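Local coordinates for glucose import ATP-binding protein GlcV (Sulfolobus solfataricus, PDB 1OXV) that hydrolyses ATP to drive glucose uptake as the energy-coupling subunit of an ABC transporter, at residues R82-V87 with L161-E166; T46-I51 with L195-D200; M1-V6 with I28-R33. All blocks are in the same frame, centred on the assembly; numbering follows the deposited sequence. Where two conformers were deposited one is given.

Contact 1. Residues R82-V87 with L161-E166; sequences RKIGMV and LLLLDE. With ANP (phosphoaminophosphonic acid-adenylate ester), chain T.
The carbonyl O of G85 accepts from L163 N at 2.8 Å. The CA-H of L162 leans on the same oxygen, and L162 CD1 lies close to it. This is parallel pairing between two strands of the P-loop NTPase sheet. Strand 84-87 is at one edge of the sheet, and strand 161-165 carries the Walker B motif of ABC ATPases. G85 N returns a bond to L161 O, and V87 N binds L163 O at 2.9 Å. D165 N closes the row on V87 O. At the other end L161 N makes a weak bond to K83 O.

I84 and L163 meet on the face that helix 44-52 also packs against. With CG1 beside the backbone N (chi1 -62°), the CG2 branch of I84 is anti to that N and reaches L163 CD1 at 3.6 Å. I84 CG1 runs beside L161, 3.8 Å from its CD2. On the other face V87 and L164 lie alongside each other, V87 CB touching L164 CD2 at 3.7 Å.

At its C-terminal end strand 161-165 reaches the nucleotide site. D165 OD2 is hydrogen-bonded to T45 of the Walker A loop. The nearest atom of the D165 side chain is about 4 Å from the magnesium ion, consistent with a Walker B aspartate that acts through water. E166 is inferred to bind ATP. Its OE2 approaches the gamma-phosphate of the ATP analogue, 3.3 Å from ANP O3G.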
loop_
_atom_site.group_PDB
_atom_site.type_symbol
_atom_site.label_atom_id
_atom_site.label_comp_id
_atom_site.label_asym_id
_atom_site.label_seq_id
_atom_site.Cartn_x
_atom_site.Cartn_y
_atom_site.Cartn_z
ATOM N N ARG A 82 -0.898 7.677 24.395
ATOM C CA ARG A 82 -0.529 6.489 23.556
ATOM C C ARG A 82 0.916 6.464 22.930
ATOM O O ARG A 82 1.344 5.488 22.327
ATOM C CB ARG A 82 -1.575 6.347 22.451
ATOM C CG ARG A 82 -2.882 5.742 22.962
ATOM C CD ARG A 82 -3.774 5.252 21.815
ATOM N NE ARG A 82 -5.128 4.971 22.300
ATOM C CZ ARG A 82 -5.992 4.411 21.433
ATOM N NH1 ARG A 82 -5.609 4.132 20.200
ATOM N NH2 ARG A 82 -7.237 4.130 21.829
ATOM N N LYS A 83 1.653 7.547 23.013
ATOM C CA LYS A 83 3.019 7.649 22.449
ATOM C C LYS A 83 2.984 7.428 20.933
ATOM O O LYS A 83 3.687 6.564 20.379
ATOM C CB LYS A 83 4.011 6.691 23.121
ATOM C CG LYS A 83 4.138 6.909 24.638
ATOM C CD LYS A 83 5.503 6.492 25.172
ATOM C CE LYS A 83 5.537 6.482 26.695
ATOM N NZ LYS A 83 6.900 6.749 27.243
ATOM N N ILE A 84 2.164 8.234 20.273
ATOM C CA ILE A 84 1.995 8.143 18.832
ATOM C C ILE A 84 2.278 9.473 18.138
ATOM O O ILE A 84 1.957 10.519 18.655
ATOM C CB ILE A 84 0.558 7.754 18.501
ATOM C CG1 ILE A 84 0.205 6.375 19.061
ATOM C CG2 ILE A 84 0.364 7.755 17.014
ATOM C CD1 ILE A 84 -1.248 5.993 18.806
ATOM N N GLY A 85 2.862 9.401 16.953
ATOM C CA GLY A 85 3.044 10.549 16.080
ATOM C C GLY A 85 2.270 10.283 14.796
ATOM O O GLY A 85 2.199 9.143 14.316
ATOM N N MET A 86 1.660 11.313 14.235
ATOM C CA MET A 86 0.899 11.110 13.020
ATOM C C MET A 86 1.115 12.208 11.995
ATOM O O MET A 86 1.347 13.362 12.334
ATOM C CB MET A 86 -0.593 10.957 13.333
ATOM C CG MET A 86 -1.090 11.833 14.460
ATOM S SD MET A 86 -2.675 11.274 15.130
ATOM C CE MET A 86 -2.657 12.049 16.739
ATOM N N VAL A 87 1.087 11.792 10.736
ATOM C CA VAL A 87 1.097 12.684 9.578
ATOM C C VAL A 87 -0.119 12.238 8.785
ATOM O O VAL A 87 -0.093 11.190 8.131
ATOM C CB VAL A 87 2.355 12.562 8.719
ATOM C CG1 VAL A 87 2.237 13.446 7.484
ATOM C CG2 VAL A 87 3.596 12.950 9.508
ATOM N N LEU A 161 5.288 4.846 18.052
ATOM C CA LEU A 161 4.540 4.509 16.860
ATOM C C LEU A 161 4.358 5.725 15.972
ATOM O O LEU A 161 3.991 6.795 16.441
ATOM C CB LEU A 161 3.163 3.994 17.286
ATOM C CG LEU A 161 2.096 3.791 16.219
ATOM C CD1 LEU A 161 2.548 2.818 15.143
ATOM C CD2 LEU A 161 0.811 3.286 16.880
ATOM N N LEU A 162 4.593 5.544 14.681
ATOM C CA LEU A 162 4.411 6.606 13.701
ATOM C C LEU A 162 3.354 6.160 12.670
ATOM O O LEU A 162 3.444 5.068 12.103
ATOM C CB LEU A 162 5.752 6.930 13.034
ATOM C CG LEU A 162 5.709 7.968 11.917
ATOM C CD1 LEU A 162 5.235 9.291 12.437
ATOM C CD2 LEU A 162 7.092 8.130 11.294
ATOM N N LEU A 163 2.330 6.975 12.491
ATOM C CA LEU A 163 1.238 6.688 11.574
ATOM C C LEU A 163 1.255 7.654 10.391
ATOM O O LEU A 163 1.169 8.875 10.567
ATOM C CB LEU A 163 -0.111 6.808 12.291
ATOM C CG LEU A 163 -0.242 6.015 13.588
ATOM C CD1 LEU A 163 -1.567 6.333 14.280
ATOM C CD2 LEU A 163 -0.116 4.518 13.345
ATOM N N LEU A 164 1.336 7.096 9.189
ATOM C CA LEU A 164 1.346 7.887 7.976
ATOM C C LEU A 164 0.154 7.532 7.093
ATOM O O LEU A 164 0.075 6.438 6.529
ATOM C CB LEU A 164 2.650 7.688 7.196
ATOM C CG LEU A 164 3.945 7.885 7.982
ATOM C CD1 LEU A 164 5.142 7.767 7.068
ATOM C CD2 LEU A 164 3.958 9.224 8.660
ATOM N N ASP A 165 -0.760 8.472 6.945
ATOM C CA ASP A 165 -1.933 8.245 6.106
ATOM C C ASP A 165 -1.747 8.933 4.755
ATOM O O ASP A 165 -1.886 10.149 4.627
ATOM C CB ASP A 165 -3.216 8.724 6.803
ATOM C CG ASP A 165 -4.487 8.220 6.120
ATOM O OD1 ASP A 165 -4.382 7.556 5.061
ATOM O OD2 ASP A 165 -5.635 8.425 6.584
ATOM N N GLU A 166 -1.419 8.132 3.750
ATOM C CA GLU A 166 -1.208 8.613 2.393
ATOM C C GLU A 166 -0.315 9.842 2.376
ATOM O O GLU A 166 -0.741 10.912 1.952
ATOM C CB GLU A 166 -2.542 8.931 1.725
ATOM C CG GLU A 166 -3.530 7.781 1.753
ATOM C CD GLU A 166 -4.467 7.783 0.557
ATOM O OE1 GLU A 166 -3.999 8.118 -0.550
ATOM O OE2 GLU A 166 -5.665 7.447 0.720
HETATM P PG ANP T . -9.560 6.991 0.818
HETATM O O1G ANP T . -8.609 5.991 0.241
HETATM O O2G ANP T . -10.282 7.788 -0.231
HETATM O O3G ANP T . -8.806 7.926 1.677
HETATM P PB ANP T . -10.454 5.341 3.083
HETATM O O1B ANP T . -9.941 3.998 2.750
HETATM O O2B ANP T . -9.496 6.086 3.939
HETATM N N3B ANP T . -10.742 6.185 1.672
HETATM P PA ANP T . -12.430 5.816 5.008
HETATM O O1A ANP T . -11.925 5.050 6.180
HETATM O O2A ANP T . -12.169 7.252 5.184
HETATM O O3A ANP T . -11.869 5.173 3.716
HETATM O "O5'" ANP T . -13.942 5.650 5.016
HETATM C "C5'" ANP T . -14.442 4.337 5.069
HETATM C "C4'" ANP T . -15.966 4.303 4.901
HETATM O "O4'" ANP T . -16.563 4.887 6.042
HETATM C "C3'" ANP T . -16.516 5.136 3.756
HETATM O "O3'" ANP T . -17.747 4.569 3.314
HETATM C "C2'" ANP T . -16.773 6.492 4.371
HETATM O "O2'" ANP T . -17.792 7.236 3.725
HETATM C "C1'" ANP T . -17.231 6.110 5.762
HETATM N N9 ANP T . -16.901 7.097 6.787
HETATM C C8 ANP T . -15.671 7.396 7.263
HETATM N N7 ANP T . -15.766 8.338 8.240
HETATM C C5 ANP T . -17.071 8.624 8.392
HETATM C C6 ANP T . -17.880 9.522 9.238
HETATM N N6 ANP T . -17.274 10.347 10.185
HETATM N N1 ANP T . -19.210 9.507 9.073
HETATM C C2 ANP T . -19.823 8.721 8.181
HETATM N N3 ANP T . -19.145 7.892 7.367
HETATM C C4 ANP T . -17.815 7.802 7.440
#

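Contact 2. Residues T46-I51 with L195-D200; sequences TFMRII and LVVSHD. With ANP (phosphoaminophosphonic acid-adenylate ester), chain T.
The F47 ring has L195 CD1 coming in obliquely, 3.7 Å from F47 CE2, in the L195 conformer given, one of two. One face of the ring carries I51 CG1 from the next turn of the same helix, 3.9 Å above the ring plane and offset toward the rim. The imidazole of H199 has ANP O1G at its edge, near the ring plane.

M48 is the main plug between helix and strand. It too was modelled in two conformers, so its details and all contacts of L195 hold for one copy. M48 and L195 run past each other head to tail, M48 SD 3.5 Å from L195 CD2. The M48 chain bends at chi2 (-54°) and again at chi3, which brings CE to 3.5 Å from L195 O. M48 CG sits against both methyls of V197, 3.6 Å from V197 CG1, and M48 CE also lies near V197 CG2. I51 CG1 adds a looser touch on L195 CD1.

This is the P-loop NTPase core. Helix 44-52, into which the Walker A loop runs, lies nearly antiparallel to strand 193-198; the axes of 46-51 and 195-198 are 159° apart and 9.9 Å at closest. L163 of the neighbouring strand packs on both M48 and L195.

At the start of the segment T46 grips the alpha-phosphate twice. Its N donates to ANP O1A, and T46 OG1 donates to the same oxygen at 2.7 Å. Just after the strand, H199 is probably the switch histidine (H-loop) of ABC ATPases, near the gamma-phosphate.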
loop_
_atom_site.group_PDB
_atom_site.type_symbol
_atom_site.label_atom_id
_atom_site.label_comp_id
_atom_site.label_asym_id
_atom_site.label_seq_id
_atom_site.Cartn_x
_atom_site.Cartn_y
_atom_site.Cartn_z
ATOM N N THR A 46 -10.171 5.186 8.626
ATOM C CA THR A 46 -10.915 4.801 9.802
ATOM C C THR A 46 -10.016 3.929 10.692
ATOM O O THR A 46 -9.935 4.113 11.908
ATOM C CB THR A 46 -12.183 4.059 9.400
ATOM O OG1 THR A 46 -13.031 4.936 8.632
ATOM C CG2 THR A 46 -12.989 3.693 10.636
ATOM N N PHE A 47 -9.340 2.988 10.070
ATOM C CA PHE A 47 -8.426 2.121 10.781
ATOM C C PHE A 47 -7.345 2.922 11.493
ATOM O O PHE A 47 -7.097 2.731 12.691
ATOM C CB PHE A 47 -7.823 1.122 9.818
ATOM C CG PHE A 47 -6.866 0.191 10.445
ATOM C CD1 PHE A 47 -7.304 -0.878 11.199
ATOM C CD2 PHE A 47 -5.525 0.378 10.290
ATOM C CE1 PHE A 47 -6.406 -1.732 11.778
ATOM C CE2 PHE A 47 -4.636 -0.479 10.862
ATOM C CZ PHE A 47 -5.075 -1.532 11.601
ATOM N N MET A 48 -6.702 3.824 10.761
ATOM C CA MET A 48 -5.630 4.670 11.275
ATOM C C MET A 48 -6.087 5.496 12.482
ATOM O O MET A 48 -5.357 5.692 13.446
ATOM C CB MET A 48 -5.175 5.599 10.150
ATOM C CG MET A 48 -4.361 4.869 9.080
ATOM S SD MET A 48 -2.965 3.975 9.776
ATOM C CE MET A 48 -1.675 5.147 9.333
ATOM N N ARG A 49 -7.291 6.055 12.384
ATOM C CA ARG A 49 -7.837 6.883 13.441
ATOM C C ARG A 49 -8.118 6.072 14.708
ATOM O O ARG A 49 -7.993 6.583 15.830
ATOM C CB ARG A 49 -9.109 7.614 12.968
ATOM C CG ARG A 49 -8.854 8.760 12.007
ATOM C CD ARG A 49 -10.123 9.420 11.429
ATOM N NE ARG A 49 -11.024 9.961 12.443
ATOM C CZ ARG A 49 -10.847 11.136 13.037
ATOM N NH1 ARG A 49 -9.815 11.897 12.717
ATOM N NH2 ARG A 49 -11.704 11.559 13.945
ATOM N N ILE A 50 -8.506 4.815 14.533
ATOM C CA ILE A 50 -8.734 3.949 15.681
ATOM C C ILE A 50 -7.385 3.631 16.335
ATOM O O ILE A 50 -7.248 3.640 17.569
ATOM C CB ILE A 50 -9.518 2.698 15.275
ATOM C CG1 ILE A 50 -10.999 3.050 15.101
ATOM C CG2 ILE A 50 -9.352 1.594 16.303
ATOM C CD1 ILE A 50 -11.808 1.986 14.433
ATOM N N ILE A 51 -6.365 3.389 15.527
ATOM C CA ILE A 51 -5.052 3.132 16.104
ATOM C C ILE A 51 -4.565 4.381 16.845
ATOM O O ILE A 51 -3.989 4.277 17.915
ATOM C CB ILE A 51 -4.031 2.745 15.051
ATOM C CG1 ILE A 51 -4.463 1.486 14.298
ATOM C CG2 ILE A 51 -2.662 2.541 15.703
ATOM C CD1 ILE A 51 -4.782 0.346 15.168
ATOM N N LEU A 195 3.197 2.453 10.670
ATOM C CA LEU A 195 2.032 2.053 9.917
ATOM C C LEU A 195 1.841 3.068 8.789
ATOM O O LEU A 195 1.713 4.266 9.035
ATOM C CB LEU A 195 0.817 2.031 10.826
ATOM C CG LEU A 195 -0.245 0.972 10.559
ATOM C CD1 LEU A 195 -1.284 0.966 11.703
ATOM C CD2 LEU A 195 -0.898 1.160 9.213
ATOM N N VAL A 196 1.866 2.597 7.545
ATOM C CA VAL A 196 1.550 3.524 6.469
ATOM C C VAL A 196 0.410 2.994 5.602
ATOM O O VAL A 196 0.319 1.809 5.306
ATOM C CB VAL A 196 2.806 3.715 5.619
ATOM C CG1 VAL A 196 3.627 2.428 5.608
ATOM C CG2 VAL A 196 2.420 4.075 4.197
ATOM N N VAL A 197 -0.472 3.921 5.262
ATOM C CA VAL A 197 -1.637 3.599 4.474
ATOM C C VAL A 197 -1.536 4.246 3.121
ATOM O O VAL A 197 -0.966 5.330 2.969
ATOM C CB VAL A 197 -2.954 4.052 5.149
ATOM C CG1 VAL A 197 -3.365 3.057 6.182
ATOM C CG2 VAL A 197 -2.802 5.422 5.768
ATOM N N SER A 198 -2.076 3.558 2.126
ATOM C CA SER A 198 -2.086 4.083 0.782
ATOM C C SER A 198 -2.963 3.273 -0.150
ATOM O O SER A 198 -3.241 2.101 0.091
ATOM C CB SER A 198 -0.673 4.077 0.203
ATOM O OG SER A 198 -0.729 4.428 -1.165
ATOM N N HIS A 199 -3.394 3.923 -1.221
ATOM C CA HIS A 199 -4.082 3.240 -2.303
ATOM C C HIS A 199 -3.047 3.049 -3.411
ATOM O O HIS A 199 -3.393 2.700 -4.534
ATOM C CB HIS A 199 -5.268 4.064 -2.812
ATOM C CG HIS A 199 -4.889 5.440 -3.255
ATOM N ND1 HIS A 199 -5.366 6.579 -2.641
ATOM C CD2 HIS A 199 -4.070 5.863 -4.247
ATOM C CE1 HIS A 199 -4.860 7.643 -3.238
ATOM N NE2 HIS A 199 -4.071 7.237 -4.217
ATOM N N ASP A 200 -1.774 3.278 -3.082
ATOM C CA ASP A 200 -0.683 3.148 -4.051
ATOM C C ASP A 200 0.331 2.070 -3.673
ATOM O O ASP A 200 1.024 2.199 -2.671
ATOM C CB ASP A 200 0.057 4.474 -4.179
ATOM C CG ASP A 200 1.200 4.394 -5.164
ATOM O OD1 ASP A 200 1.057 3.646 -6.147
ATOM O OD2 ASP A 200 2.276 5.010 -5.034
HETATM P PG ANP T . -9.560 6.991 0.818
HETATM O O1G ANP T . -8.609 5.991 0.241
HETATM O O2G ANP T . -10.282 7.788 -0.231
HETATM O O3G ANP T . -8.806 7.926 1.677
HETATM P PB ANP T . -10.454 5.341 3.083
HETATM O O1B ANP T . -9.941 3.998 2.750
HETATM O O2B ANP T . -9.496 6.086 3.939
HETATM N N3B ANP T . -10.742 6.185 1.672
HETATM P PA ANP T . -12.430 5.816 5.008
HETATM O O1A ANP T . -11.925 5.050 6.180
HETATM O O2A ANP T . -12.169 7.252 5.184
HETATM O O3A ANP T . -11.869 5.173 3.716
HETATM O "O5'" ANP T . -13.942 5.650 5.016
HETATM C "C5'" ANP T . -14.442 4.337 5.069
HETATM C "C4'" ANP T . -15.966 4.303 4.901
HETATM O "O4'" ANP T . -16.563 4.887 6.042
HETATM C "C3'" ANP T . -16.516 5.136 3.756
HETATM O "O3'" ANP T . -17.747 4.569 3.314
HETATM C "C2'" ANP T . -16.773 6.492 4.371
HETATM O "O2'" ANP T . -17.792 7.236 3.725
HETATM C "C1'" ANP T . -17.231 6.110 5.762
HETATM N N9 ANP T . -16.901 7.097 6.787
HETATM C C8 ANP T . -15.671 7.396 7.263
HETATM N N7 ANP T . -15.766 8.338 8.240
HETATM C C5 ANP T . -17.071 8.624 8.392
HETATM C C6 ANP T . -17.880 9.522 9.238
HETATM N N6 ANP T . -17.274 10.347 10.185
HETATM N N1 ANP T . -19.210 9.507 9.073
HETATM C C2 ANP T . -19.823 8.721 8.181
HETATM N N3 ANP T . -19.145 7.892 7.367
HETATM C C4 ANP T . -17.815 7.802 7.440
#

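Contact 3. Residues M1-V6 with I28-R33; sequences MVRIIV and IENGER
R3 grips the carboxylate of E29 side-on with two nitrogens. R3 NE donates to E29 OE2 at 3.0 Å, and R3 NH2 donates to the syn lone pair of the same OE2, at 3.2 Å. R3 NE also has a weak bond to E29 OE1. The guanidinium and carboxylate planes are 41° apart. R3 was modelled in two conformers, and this salt bridge describes one. The R3 chain is extended from CG to NE, with CG opposite the backbone N (chi1 -166°), and it runs alongside E29. With an alanine in place of E29, the R3 guanidinium would probably lose its negative mate and be freer to turn.

Behind the pair the backbones hold each other. I4 N binds I28 O at 2.9 Å, and I28 N binds I4 O at 2.8 Å. This makes I4 and I28 a hydrogen-bonded antiparallel pair, with their CB atoms 4.1 Å apart. N30 CA lies 3.3 Å from V2 O in a CA-H...O contact.

Further out, E29 to E32 form a type II turn, with G31 at positive phi. E32 OE1 accepts from E29 N at 2.9 Å, and E32 OE2 makes a salt bridge to R210. T193 OG1 is hydrogen-bonded to M1 N, V2 O and G31 N, which links the N-terminus to the turn. The whole joins the start of strand 4-13 to the end of strand 18-28, the antiparallel beta hairpin at the beginning of the ABC ATPase domain.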
loop_
_atom_site.group_PDB
_atom_site.type_symbol
_atom_site.label_atom_id
_atom_site.label_comp_id
_atom_site.label_asym_id
_atom_site.label_seq_id
_atom_site.Cartn_x
_atom_site.Cartn_y
_atom_site.Cartn_z
ATOM N N MET A 1 8.824 -0.137 18.466
ATOM C CA MET A 1 8.950 -0.197 19.917
ATOM C C MET A 1 7.652 -0.666 20.577
ATOM O O MET A 1 7.568 -0.845 21.785
ATOM C CB MET A 1 9.316 1.199 20.422
ATOM C CG MET A 1 10.830 1.418 20.495
ATOM S SD MET A 1 11.254 3.115 20.907
ATOM C CE MET A 1 10.759 3.878 19.355
ATOM N N VAL A 2 6.575 -0.742 19.809
ATOM C CA VAL A 2 5.306 -1.170 20.368
ATOM C C VAL A 2 4.568 -2.132 19.444
ATOM O O VAL A 2 4.525 -1.962 18.228
ATOM C CB VAL A 2 4.414 0.038 20.707
ATOM C CG1 VAL A 2 4.225 0.918 19.494
ATOM C CG2 VAL A 2 3.068 -0.410 21.273
ATOM N N ARG A 3 4.000 -3.157 20.057
ATOM C CA ARG A 3 3.236 -4.182 19.364
ATOM C C ARG A 3 1.774 -3.750 19.360
ATOM O O ARG A 3 1.265 -3.292 20.367
ATOM C CB ARG A 3 3.430 -5.480 20.139
ATOM C CG ARG A 3 3.003 -6.751 19.424
ATOM C CD ARG A 3 3.634 -8.022 20.019
ATOM N NE ARG A 3 3.318 -9.209 19.233
ATOM C CZ ARG A 3 2.335 -10.049 19.519
ATOM N NH1 ARG A 3 1.569 -9.836 20.580
ATOM N NH2 ARG A 3 2.114 -11.105 18.747
ATOM N N ILE A 4 1.104 -3.865 18.224
ATOM C CA ILE A 4 -0.290 -3.445 18.127
ATOM C C ILE A 4 -1.173 -4.639 17.846
ATOM O O ILE A 4 -1.069 -5.256 16.784
ATOM C CB ILE A 4 -0.476 -2.450 17.003
ATOM C CG1 ILE A 4 0.577 -1.336 17.079
ATOM C CG2 ILE A 4 -1.883 -1.874 17.028
ATOM C CD1 ILE A 4 0.448 -0.420 18.284
ATOM N N ILE A 5 -2.055 -4.957 18.787
ATOM C CA ILE A 5 -2.964 -6.073 18.619
ATOM C C ILE A 5 -4.402 -5.588 18.386
ATOM O O ILE A 5 -5.023 -4.979 19.243
ATOM C CB ILE A 5 -2.877 -7.023 19.828
ATOM C CG1 ILE A 5 -1.472 -7.619 19.953
ATOM C CG2 ILE A 5 -3.899 -8.176 19.706
ATOM C CD1 ILE A 5 -0.425 -6.641 20.369
ATOM N N VAL A 6 -4.903 -5.865 17.194
ATOM C CA VAL A 6 -6.239 -5.475 16.766
ATOM C C VAL A 6 -7.084 -6.749 16.796
ATOM O O VAL A 6 -6.878 -7.685 16.003
ATOM C CB VAL A 6 -6.210 -4.871 15.342
ATOM C CG1 VAL A 6 -7.602 -4.417 14.885
ATOM C CG2 VAL A 6 -5.242 -3.713 15.276
ATOM N N ILE A 28 0.435 -6.347 14.640
ATOM C CA ILE A 28 1.598 -5.655 14.097
ATOM C C ILE A 28 2.736 -5.718 15.112
ATOM O O ILE A 28 2.582 -5.354 16.290
ATOM C CB ILE A 28 1.260 -4.211 13.778
ATOM C CG1 ILE A 28 0.129 -4.160 12.758
ATOM C CG2 ILE A 28 2.473 -3.497 13.223
ATOM C CD1 ILE A 28 -0.486 -2.796 12.615
ATOM N N GLU A 29 3.878 -6.202 14.666
ATOM C CA GLU A 29 4.998 -6.409 15.571
ATOM C C GLU A 29 5.714 -5.130 15.965
ATOM O O GLU A 29 5.690 -4.142 15.234
ATOM C CB GLU A 29 5.983 -7.409 14.978
ATOM C CG GLU A 29 5.473 -8.844 15.008
ATOM C CD GLU A 29 5.078 -9.311 16.405
ATOM O OE1 GLU A 29 5.740 -8.914 17.389
ATOM O OE2 GLU A 29 4.097 -10.084 16.512
ATOM N N ASN A 30 6.330 -5.138 17.145
ATOM C CA ASN A 30 7.081 -3.970 17.595
ATOM C C ASN A 30 8.243 -3.671 16.648
ATOM O O ASN A 30 9.045 -4.551 16.324
ATOM C CB ASN A 30 7.595 -4.162 19.020
ATOM C CG ASN A 30 8.242 -5.512 19.227
ATOM O OD1 ASN A 30 7.590 -6.544 19.094
ATOM N ND2 ASN A 30 9.529 -5.510 19.573
ATOM N N GLY A 31 8.320 -2.426 16.196
ATOM C CA GLY A 31 9.387 -1.996 15.301
ATOM C C GLY A 31 9.172 -2.377 13.842
ATOM O O GLY A 31 10.013 -2.109 12.980
ATOM N N GLU A 32 8.032 -2.971 13.547
ATOM C CA GLU A 32 7.735 -3.393 12.178
ATOM C C GLU A 32 7.294 -2.231 11.281
ATOM O O GLU A 32 6.694 -1.253 11.744
ATOM C CB GLU A 32 6.624 -4.452 12.207
ATOM C CG GLU A 32 6.163 -4.945 10.845
ATOM C CD GLU A 32 5.321 -6.210 10.931
ATOM O OE1 GLU A 32 4.527 -6.344 11.885
ATOM O OE2 GLU A 32 5.446 -7.082 10.044
ATOM N N ARG A 33 7.610 -2.347 9.997
ATOM C CA ARG A 33 7.128 -1.412 9.000
ATOM C C ARG A 33 5.935 -2.125 8.360
ATOM O O ARG A 33 6.119 -3.071 7.585
ATOM C CB ARG A 33 8.191 -1.146 7.949
ATOM C CG ARG A 33 9.474 -0.482 8.452
ATOM C CD ARG A 33 10.599 -0.516 7.426
ATOM N NE ARG A 33 11.757 0.255 7.861
ATOM C CZ ARG A 33 12.904 0.321 7.218
ATOM N NH1 ARG A 33 13.081 -0.342 6.073
ATOM N NH2 ARG A 33 13.883 1.056 7.719
#

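How the contacts relate
Contacts 1 and 2 share the central sheet, their centres about 9 Å apart. Strands 161-165 and 193-198 are neighbours there, probably bonded through L164 N to L195 O and L164 O to V197 N, both 2.9 Å. R82 of contact 1 also hydrogen-bonds I50 O on the helix of contact 2. Both contacts reach ANP at different phosphates: T46 at the alpha-phosphate, E166 and H199 near the gamma-phosphate. Contact 3 is away from the nucleotide, its centre about 12 Å from that of contact 1 and 14 Å from that of contact 2. It meets them through apolar side chains: in the conformers given, I4 CD1 lies 4.0 Å from L161 CD2, and I28 CD1 lies 4.0 Å from L195 CD1.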